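Local coordinates for lysosome-associated membrane glycoprotein 1 (Mus musculus, PDB 5GV0) that is a heavily glycosylated lysosomal membrane protein that assembles, probably with other LAMP-1 molecules, here represented by its membrane-proximal luminal domain, at residues V37-N42 with L93-V98; L89-P94 with P99-S104. All coordinates share one frame; numbering follows the deposited sequence.

Interaction 1 (V37-N42 with L93-V98)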
loop_
_atom_site.group_PDB
_atom_site.type_symbol
_atom_site.label_atom_id
_atom_site.label_comp_id
_atom_site.label_asym_id
_atom_site.label_seq_id
_atom_site.Cartn_x
_atom_site.Cartn_y
_atom_site.Cartn_z
ATOM N N VAL A 37 2.275 -23.265 2.481
ATOM C CA VAL A 37 2.901 -22.509 3.560
ATOM C C VAL A 37 2.398 -21.060 3.548
ATOM O O VAL A 37 2.021 -20.533 2.502
ATOM C CB VAL A 37 4.446 -22.543 3.450
ATOM C CG1 VAL A 37 4.933 -21.690 2.286
ATOM C CG2 VAL A 37 5.089 -22.098 4.749
ATOM N N THR A 38 2.368 -20.437 4.720
ATOM C CA THR A 38 2.011 -19.028 4.839
ATOM C C THR A 38 3.183 -18.269 5.442
ATOM O O THR A 38 3.696 -18.647 6.492
ATOM C CB THR A 38 0.760 -18.844 5.702
ATOM O OG1 THR A 38 -0.337 -19.527 5.085
ATOM C CG2 THR A 38 0.412 -17.373 5.851
ATOM N N ARG A 39 3.629 -17.218 4.760
ATOM C CA ARG A 39 4.759 -16.415 5.218
ATOM C C ARG A 39 4.443 -14.929 5.197
ATOM O O ARG A 39 3.624 -14.460 4.394
ATOM C CB ARG A 39 6.004 -16.661 4.354
ATOM C CG ARG A 39 6.454 -18.114 4.257
ATOM C CD ARG A 39 7.848 -18.192 3.633
ATOM N NE ARG A 39 8.171 -19.529 3.135
ATOM C CZ ARG A 39 8.622 -20.522 3.892
ATOM N NH1 ARG A 39 8.887 -21.703 3.347
ATOM N NH2 ARG A 39 8.793 -20.341 5.191
ATOM N N ALA A 40 5.110 -14.187 6.070
ATOM C CA ALA A 40 5.020 -12.735 6.070
ATOM C C ALA A 40 6.295 -12.129 5.524
ATOM O O ALA A 40 7.397 -12.540 5.880
ATOM C CB ALA A 40 4.746 -12.208 7.463
ATOM N N PHE A 41 6.130 -11.142 4.652
ATOM C CA PHE A 41 7.246 -10.384 4.111
ATOM C C PHE A 41 7.026 -8.918 4.430
ATOM O O PHE A 41 6.127 -8.282 3.870
ATOM C CB PHE A 41 7.371 -10.599 2.606
ATOM C CG PHE A 41 7.700 -12.008 2.228
ATOM C CD1 PHE A 41 9.016 -12.439 2.200
ATOM C CD2 PHE A 41 6.699 -12.908 1.912
ATOM C CE1 PHE A 41 9.322 -13.741 1.860
ATOM C CE2 PHE A 41 7.007 -14.212 1.573
ATOM C CZ PHE A 41 8.321 -14.623 1.551
ATOM N N ASN A 42 7.827 -8.386 5.344
ATOM C CA ASN A 42 7.706 -6.982 5.696
ATOM C C ASN A 42 8.245 -6.095 4.589
ATOM O O ASN A 42 9.280 -6.387 3.991
ATOM C CB ASN A 42 8.443 -6.681 7.002
ATOM C CG ASN A 42 7.757 -7.280 8.210
ATOM O OD1 ASN A 42 6.606 -7.700 8.136
ATOM N ND2 ASN A 42 8.456 -7.303 9.337
ATOM N N LEU A 93 9.563 -16.376 -5.390
ATOM C CA LEU A 93 9.750 -17.208 -4.208
ATOM C C LEU A 93 10.488 -18.477 -4.612
ATOM O O LEU A 93 9.890 -19.369 -5.214
ATOM C CB LEU A 93 8.411 -17.561 -3.560
ATOM C CG LEU A 93 7.566 -16.437 -2.954
ATOM C CD1 LEU A 93 6.169 -16.946 -2.636
ATOM C CD2 LEU A 93 8.225 -15.893 -1.705
ATOM N N PRO A 94 11.785 -18.559 -4.282
ATOM C CA PRO A 94 12.641 -19.665 -4.723
ATOM C C PRO A 94 12.102 -21.054 -4.369
ATOM O O PRO A 94 12.306 -21.974 -5.157
ATOM C CB PRO A 94 13.959 -19.391 -3.993
ATOM C CG PRO A 94 13.966 -17.924 -3.779
ATOM C CD PRO A 94 12.535 -17.573 -3.486
ATOM N N ASP A 95 11.412 -21.202 -3.241
ATOM C CA ASP A 95 10.948 -22.522 -2.817
ATOM C C ASP A 95 9.509 -22.816 -3.239
ATOM O O ASP A 95 8.934 -23.823 -2.827
ATOM C CB ASP A 95 11.090 -22.678 -1.296
ATOM C CG ASP A 95 10.100 -21.830 -0.511
ATOM O OD1 ASP A 95 9.560 -20.845 -1.064
ATOM O OD2 ASP A 95 9.879 -22.148 0.680
ATOM N N ALA A 96 8.930 -21.946 -4.061
ATOM C CA ALA A 96 7.557 -22.146 -4.520
ATOM C C ALA A 96 7.481 -23.055 -5.743
ATOM O O ALA A 96 8.418 -23.126 -6.536
ATOM C CB ALA A 96 6.900 -20.806 -4.832
ATOM N N LEU A 97 6.350 -23.741 -5.889
ATOM C CA LEU A 97 6.075 -24.534 -7.083
ATOM C C LEU A 97 6.114 -23.651 -8.324
ATOM O O LEU A 97 6.693 -24.016 -9.348
ATOM C CB LEU A 97 4.716 -25.223 -6.972
ATOM C CG LEU A 97 4.411 -26.247 -8.065
ATOM C CD1 LEU A 97 5.371 -27.425 -7.965
ATOM C CD2 LEU A 97 2.967 -26.714 -7.981
ATOM N N VAL A 98 5.480 -22.488 -8.225
ATOM C CA VAL A 98 5.571 -21.467 -9.255
ATOM C C VAL A 98 6.357 -20.295 -8.679
ATOM O O VAL A 98 5.791 -19.432 -8.010
ATOM C CB VAL A 98 4.185 -20.996 -9.733
ATOM C CG1 VAL A 98 4.327 -19.991 -10.865
ATOM C CG2 VAL A 98 3.343 -22.187 -10.172
#

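Interaction 2 (L89-P94 with P99-S104). With NAG (2-acetamido-2-deoxy-beta-D-glucopyranose), chain E.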
loop_
_atom_site.group_PDB
_atom_site.type_symbol
_atom_site.label_atom_id
_atom_site.label_comp_id
_atom_site.label_asym_id
_atom_site.label_seq_id
_atom_site.Cartn_x
_atom_site.Cartn_y
_atom_site.Cartn_z
ATOM N N LEU A 89 1.359 -6.946 -7.075
ATOM C CA LEU A 89 2.553 -7.559 -6.517
ATOM C C LEU A 89 3.230 -8.470 -7.529
ATOM O O LEU A 89 2.602 -9.376 -8.072
ATOM C CB LEU A 89 2.200 -8.352 -5.255
ATOM C CG LEU A 89 3.343 -9.146 -4.620
ATOM C CD1 LEU A 89 4.371 -8.220 -3.984
ATOM C CD2 LEU A 89 2.800 -10.132 -3.601
ATOM N N ASN A 90 4.510 -8.216 -7.792
ATOM C CA ASN A 90 5.357 -9.164 -8.507
ATOM C C ASN A 90 6.292 -9.798 -7.497
ATOM O O ASN A 90 6.894 -9.091 -6.690
ATOM C CB ASN A 90 6.187 -8.487 -9.599
ATOM C CG ASN A 90 5.367 -8.042 -10.789
ATOM O OD1 ASN A 90 4.199 -8.404 -10.942
ATOM N ND2 ASN A 90 5.994 -7.246 -11.651
ATOM N N MET A 91 6.439 -11.114 -7.530
ATOM C CA MET A 91 7.320 -11.733 -6.555
ATOM C C MET A 91 8.010 -12.972 -7.087
ATOM O O MET A 91 7.460 -13.700 -7.907
ATOM C CB MET A 91 6.522 -12.074 -5.299
ATOM C CG MET A 91 7.372 -12.366 -4.087
ATOM S SD MET A 91 6.370 -12.319 -2.592
ATOM C CE MET A 91 7.638 -12.012 -1.369
ATOM N N THR A 92 9.229 -13.209 -6.612
ATOM C CA THR A 92 9.898 -14.474 -6.856
ATOM C C THR A 92 10.133 -15.185 -5.522
ATOM O O THR A 92 10.788 -14.648 -4.627
ATOM C CB THR A 92 11.229 -14.284 -7.598
ATOM O OG1 THR A 92 10.971 -13.797 -8.920
ATOM C CG2 THR A 92 11.972 -15.608 -7.698
ATOM N N LEU A 93 9.563 -16.376 -5.390
ATOM C CA LEU A 93 9.750 -17.208 -4.208
ATOM C C LEU A 93 10.488 -18.477 -4.612
ATOM O O LEU A 93 9.890 -19.369 -5.214
ATOM C CB LEU A 93 8.411 -17.561 -3.560
ATOM C CG LEU A 93 7.566 -16.437 -2.954
ATOM C CD1 LEU A 93 6.169 -16.946 -2.636
ATOM C CD2 LEU A 93 8.225 -15.893 -1.705
ATOM N N PRO A 94 11.785 -18.559 -4.282
ATOM C CA PRO A 94 12.641 -19.665 -4.723
ATOM C C PRO A 94 12.102 -21.054 -4.369
ATOM O O PRO A 94 12.306 -21.974 -5.157
ATOM C CB PRO A 94 13.959 -19.391 -3.993
ATOM C CG PRO A 94 13.966 -17.924 -3.779
ATOM C CD PRO A 94 12.535 -17.573 -3.486
ATOM N N PRO A 99 7.675 -20.278 -8.924
ATOM C CA PRO A 99 8.596 -19.325 -8.293
ATOM C C PRO A 99 8.253 -17.862 -8.563
ATOM O O PRO A 99 8.234 -17.053 -7.631
ATOM C CB PRO A 99 9.949 -19.676 -8.921
ATOM C CG PRO A 99 9.798 -21.083 -9.393
ATOM C CD PRO A 99 8.376 -21.208 -9.826
ATOM N N THR A 100 7.995 -17.536 -9.823
ATOM C CA THR A 100 7.765 -16.156 -10.229
ATOM C C THR A 100 6.311 -15.966 -10.638
ATOM O O THR A 100 5.797 -16.667 -11.516
ATOM C CB THR A 100 8.702 -15.753 -11.376
ATOM O OG1 THR A 100 10.057 -15.764 -10.888
ATOM C CG2 THR A 100 8.368 -14.364 -11.878
ATOM N N PHE A 101 5.646 -15.022 -9.980
ATOM C CA PHE A 101 4.215 -14.833 -10.161
ATOM C C PHE A 101 3.805 -13.394 -9.897
ATOM O O PHE A 101 4.597 -12.587 -9.404
ATOM C CB PHE A 101 3.439 -15.762 -9.226
ATOM C CG PHE A 101 3.739 -15.526 -7.781
ATOM C CD1 PHE A 101 4.779 -16.196 -7.167
ATOM C CD2 PHE A 101 3.006 -14.609 -7.044
ATOM C CE1 PHE A 101 5.076 -15.976 -5.842
ATOM C CE2 PHE A 101 3.298 -14.385 -5.717
ATOM C CZ PHE A 101 4.336 -15.069 -5.114
ATOM N N SER A 102 2.554 -13.086 -10.225
ATOM C CA SER A 102 1.955 -11.794 -9.909
ATOM C C SER A 102 0.589 -12.007 -9.280
ATOM O O SER A 102 -0.103 -12.964 -9.609
ATOM C CB SER A 102 1.826 -10.921 -11.160
ATOM O OG SER A 102 3.094 -10.506 -11.631
ATOM N N ILE A 103 0.223 -11.117 -8.364
ATOM C CA ILE A 103 -1.117 -11.081 -7.783
ATOM C C ILE A 103 -1.577 -9.636 -7.805
ATOM O O ILE A 103 -0.813 -8.739 -7.456
ATOM C CB ILE A 103 -1.151 -11.606 -6.335
ATOM C CG1 ILE A 103 -0.660 -13.055 -6.274
ATOM C CG2 ILE A 103 -2.576 -11.487 -5.774
ATOM C CD1 ILE A 103 -0.343 -13.533 -4.857
ATOM N N SER A 104 -2.807 -9.395 -8.241
ATOM C CA SER A 104 -3.332 -8.044 -8.237
ATOM C C SER A 104 -4.779 -7.989 -7.787
ATOM O O SER A 104 -5.482 -9.005 -7.751
ATOM C CB SER A 104 -3.217 -7.417 -9.624
ATOM O OG SER A 104 -3.989 -8.137 -10.563
HETATM C C1 NAG E . 5.370 -6.724 -12.836
HETATM C C2 NAG E . 5.334 -5.198 -12.769
HETATM C C3 NAG E . 4.748 -4.624 -14.057
HETATM C C4 NAG E . 5.481 -5.179 -15.271
HETATM C C5 NAG E . 5.493 -6.703 -15.219
HETATM C C6 NAG E . 6.292 -7.325 -16.340
HETATM C C7 NAG E . 5.086 -4.045 -10.610
HETATM C C8 NAG E . 4.146 -3.697 -9.496
HETATM N N2 NAG E . 4.566 -4.756 -11.615
HETATM O O3 NAG E . 4.876 -3.208 -14.031
HETATM O O4 NAG E . 4.831 -4.758 -16.465
HETATM O O5 NAG E . 6.093 -7.133 -13.990
HETATM O O6 NAG E . 7.685 -7.097 -16.170
HETATM O O7 NAG E . 6.263 -3.694 -10.602
#

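Interaction 1 (V37-N42 with L93-V98)
R39 and F41, alternate residues on the same face of the strand 37-42, reach across to D95 and L93 in the loop that follows strand 81-92. The close-packed part is apolar. F41 brings the far end of its ring against one methyl of L93, with CZ of F41 3.5 Å from CD2 of L93; the methyl meets the ring at a slant, and L93 itself is buried. The other part lies nearer the surface and is polar. R39 stretches out, its chain extended from CG to NE, and NH1 of R39 gives a hydrogen bond of 2.9 Å to OD2 of D95, forming a salt bridge. The bond is bent, 138° at the hydrogen: OD2 is met nearly along its C-O bond but lies 26° out of the guanidinium plane, and the two flat groups are turned 34° against each other. CG2 of V37 lies over one guanidinium face. Y29 ties both charged groups together: its hydroxyl is hydrogen-bonded to NE of R39 and to OD1 of D95, leaving NH1 and OD2 to meet directly. A type I turn from L93 to A96, closed by A96 N to L93 O at 3.0 Å, presents D95 to the arginine. The backbones stay far apart; the long strand 14-30 pairs with 36-42 and, with I27 touching F41 and Y29 touching L93, borders both sides of the contact.

Interaction 2 (L89-P94 with P99-S104)
F101 sets its ring beside M91 and L93, on the face of the hairpin that also carries L89 and I103. CB of M91 lies 3.7 Å from CZ of F101, and the two side chains run side by side in the same direction. L93 comes at the ring edge instead, its CD1 3.5 Å from CE1 of F101. A chi1 of 60°, with CG between the backbone N and carbonyl carbon, swings the ring back over its partner strand, where the carbonyl O of M91 lies above one face near the rim. The sulfur of M91 makes an oblique Met-aromatic contact, 5.4 Å from the ring centroid. On the reverse face polar groups pair: OG1 of T92 and OG1 of T100 share a hydrogen bond of 2.9 Å, and OG of S102 lies 2.5 Å from OD1 of N90, so short that the exact geometry of this bond is doubtful. ND2 of N90 is bonded covalently to C1 of the N-acetylglucosamine. Backbone bonds hold the two strands in register: M91 and F101 bond in both directions, as do L89 and I103, and L93 N reaches P99 O at 2.7 Å, closing the ladder beside the loop. Farther out, I27 of strand 14-30 meets F101 and I103, F41 meets M91, and A68 and N66 bond to the backbones of N90 and T92 along the other edge. The result is an antiparallel beta hairpin of the beta-prism fold of LAMP luminal domains, with its apolar face turned inward and its N-glycosylated face outward.

From the N terminus, strand 37-42 comes first, and interaction 1 joins it to loop 93-98, closing a loop of 50 residues that is mostly strand. Interaction 2 is local: 89-94 turns back through four residues to 99-104. It is not nested within interaction 1; the two overlap in the chain, since 93-98 starts where 89-94 ends and both include L93 and P94. Their centres lie about 9 Å apart and they touch directly, CD2 of F41 being 3.5 Å from CE of M91. Interaction 2 thus builds a hairpin within one sheet, while interaction 1 ties its turn to a strand of the other sheet.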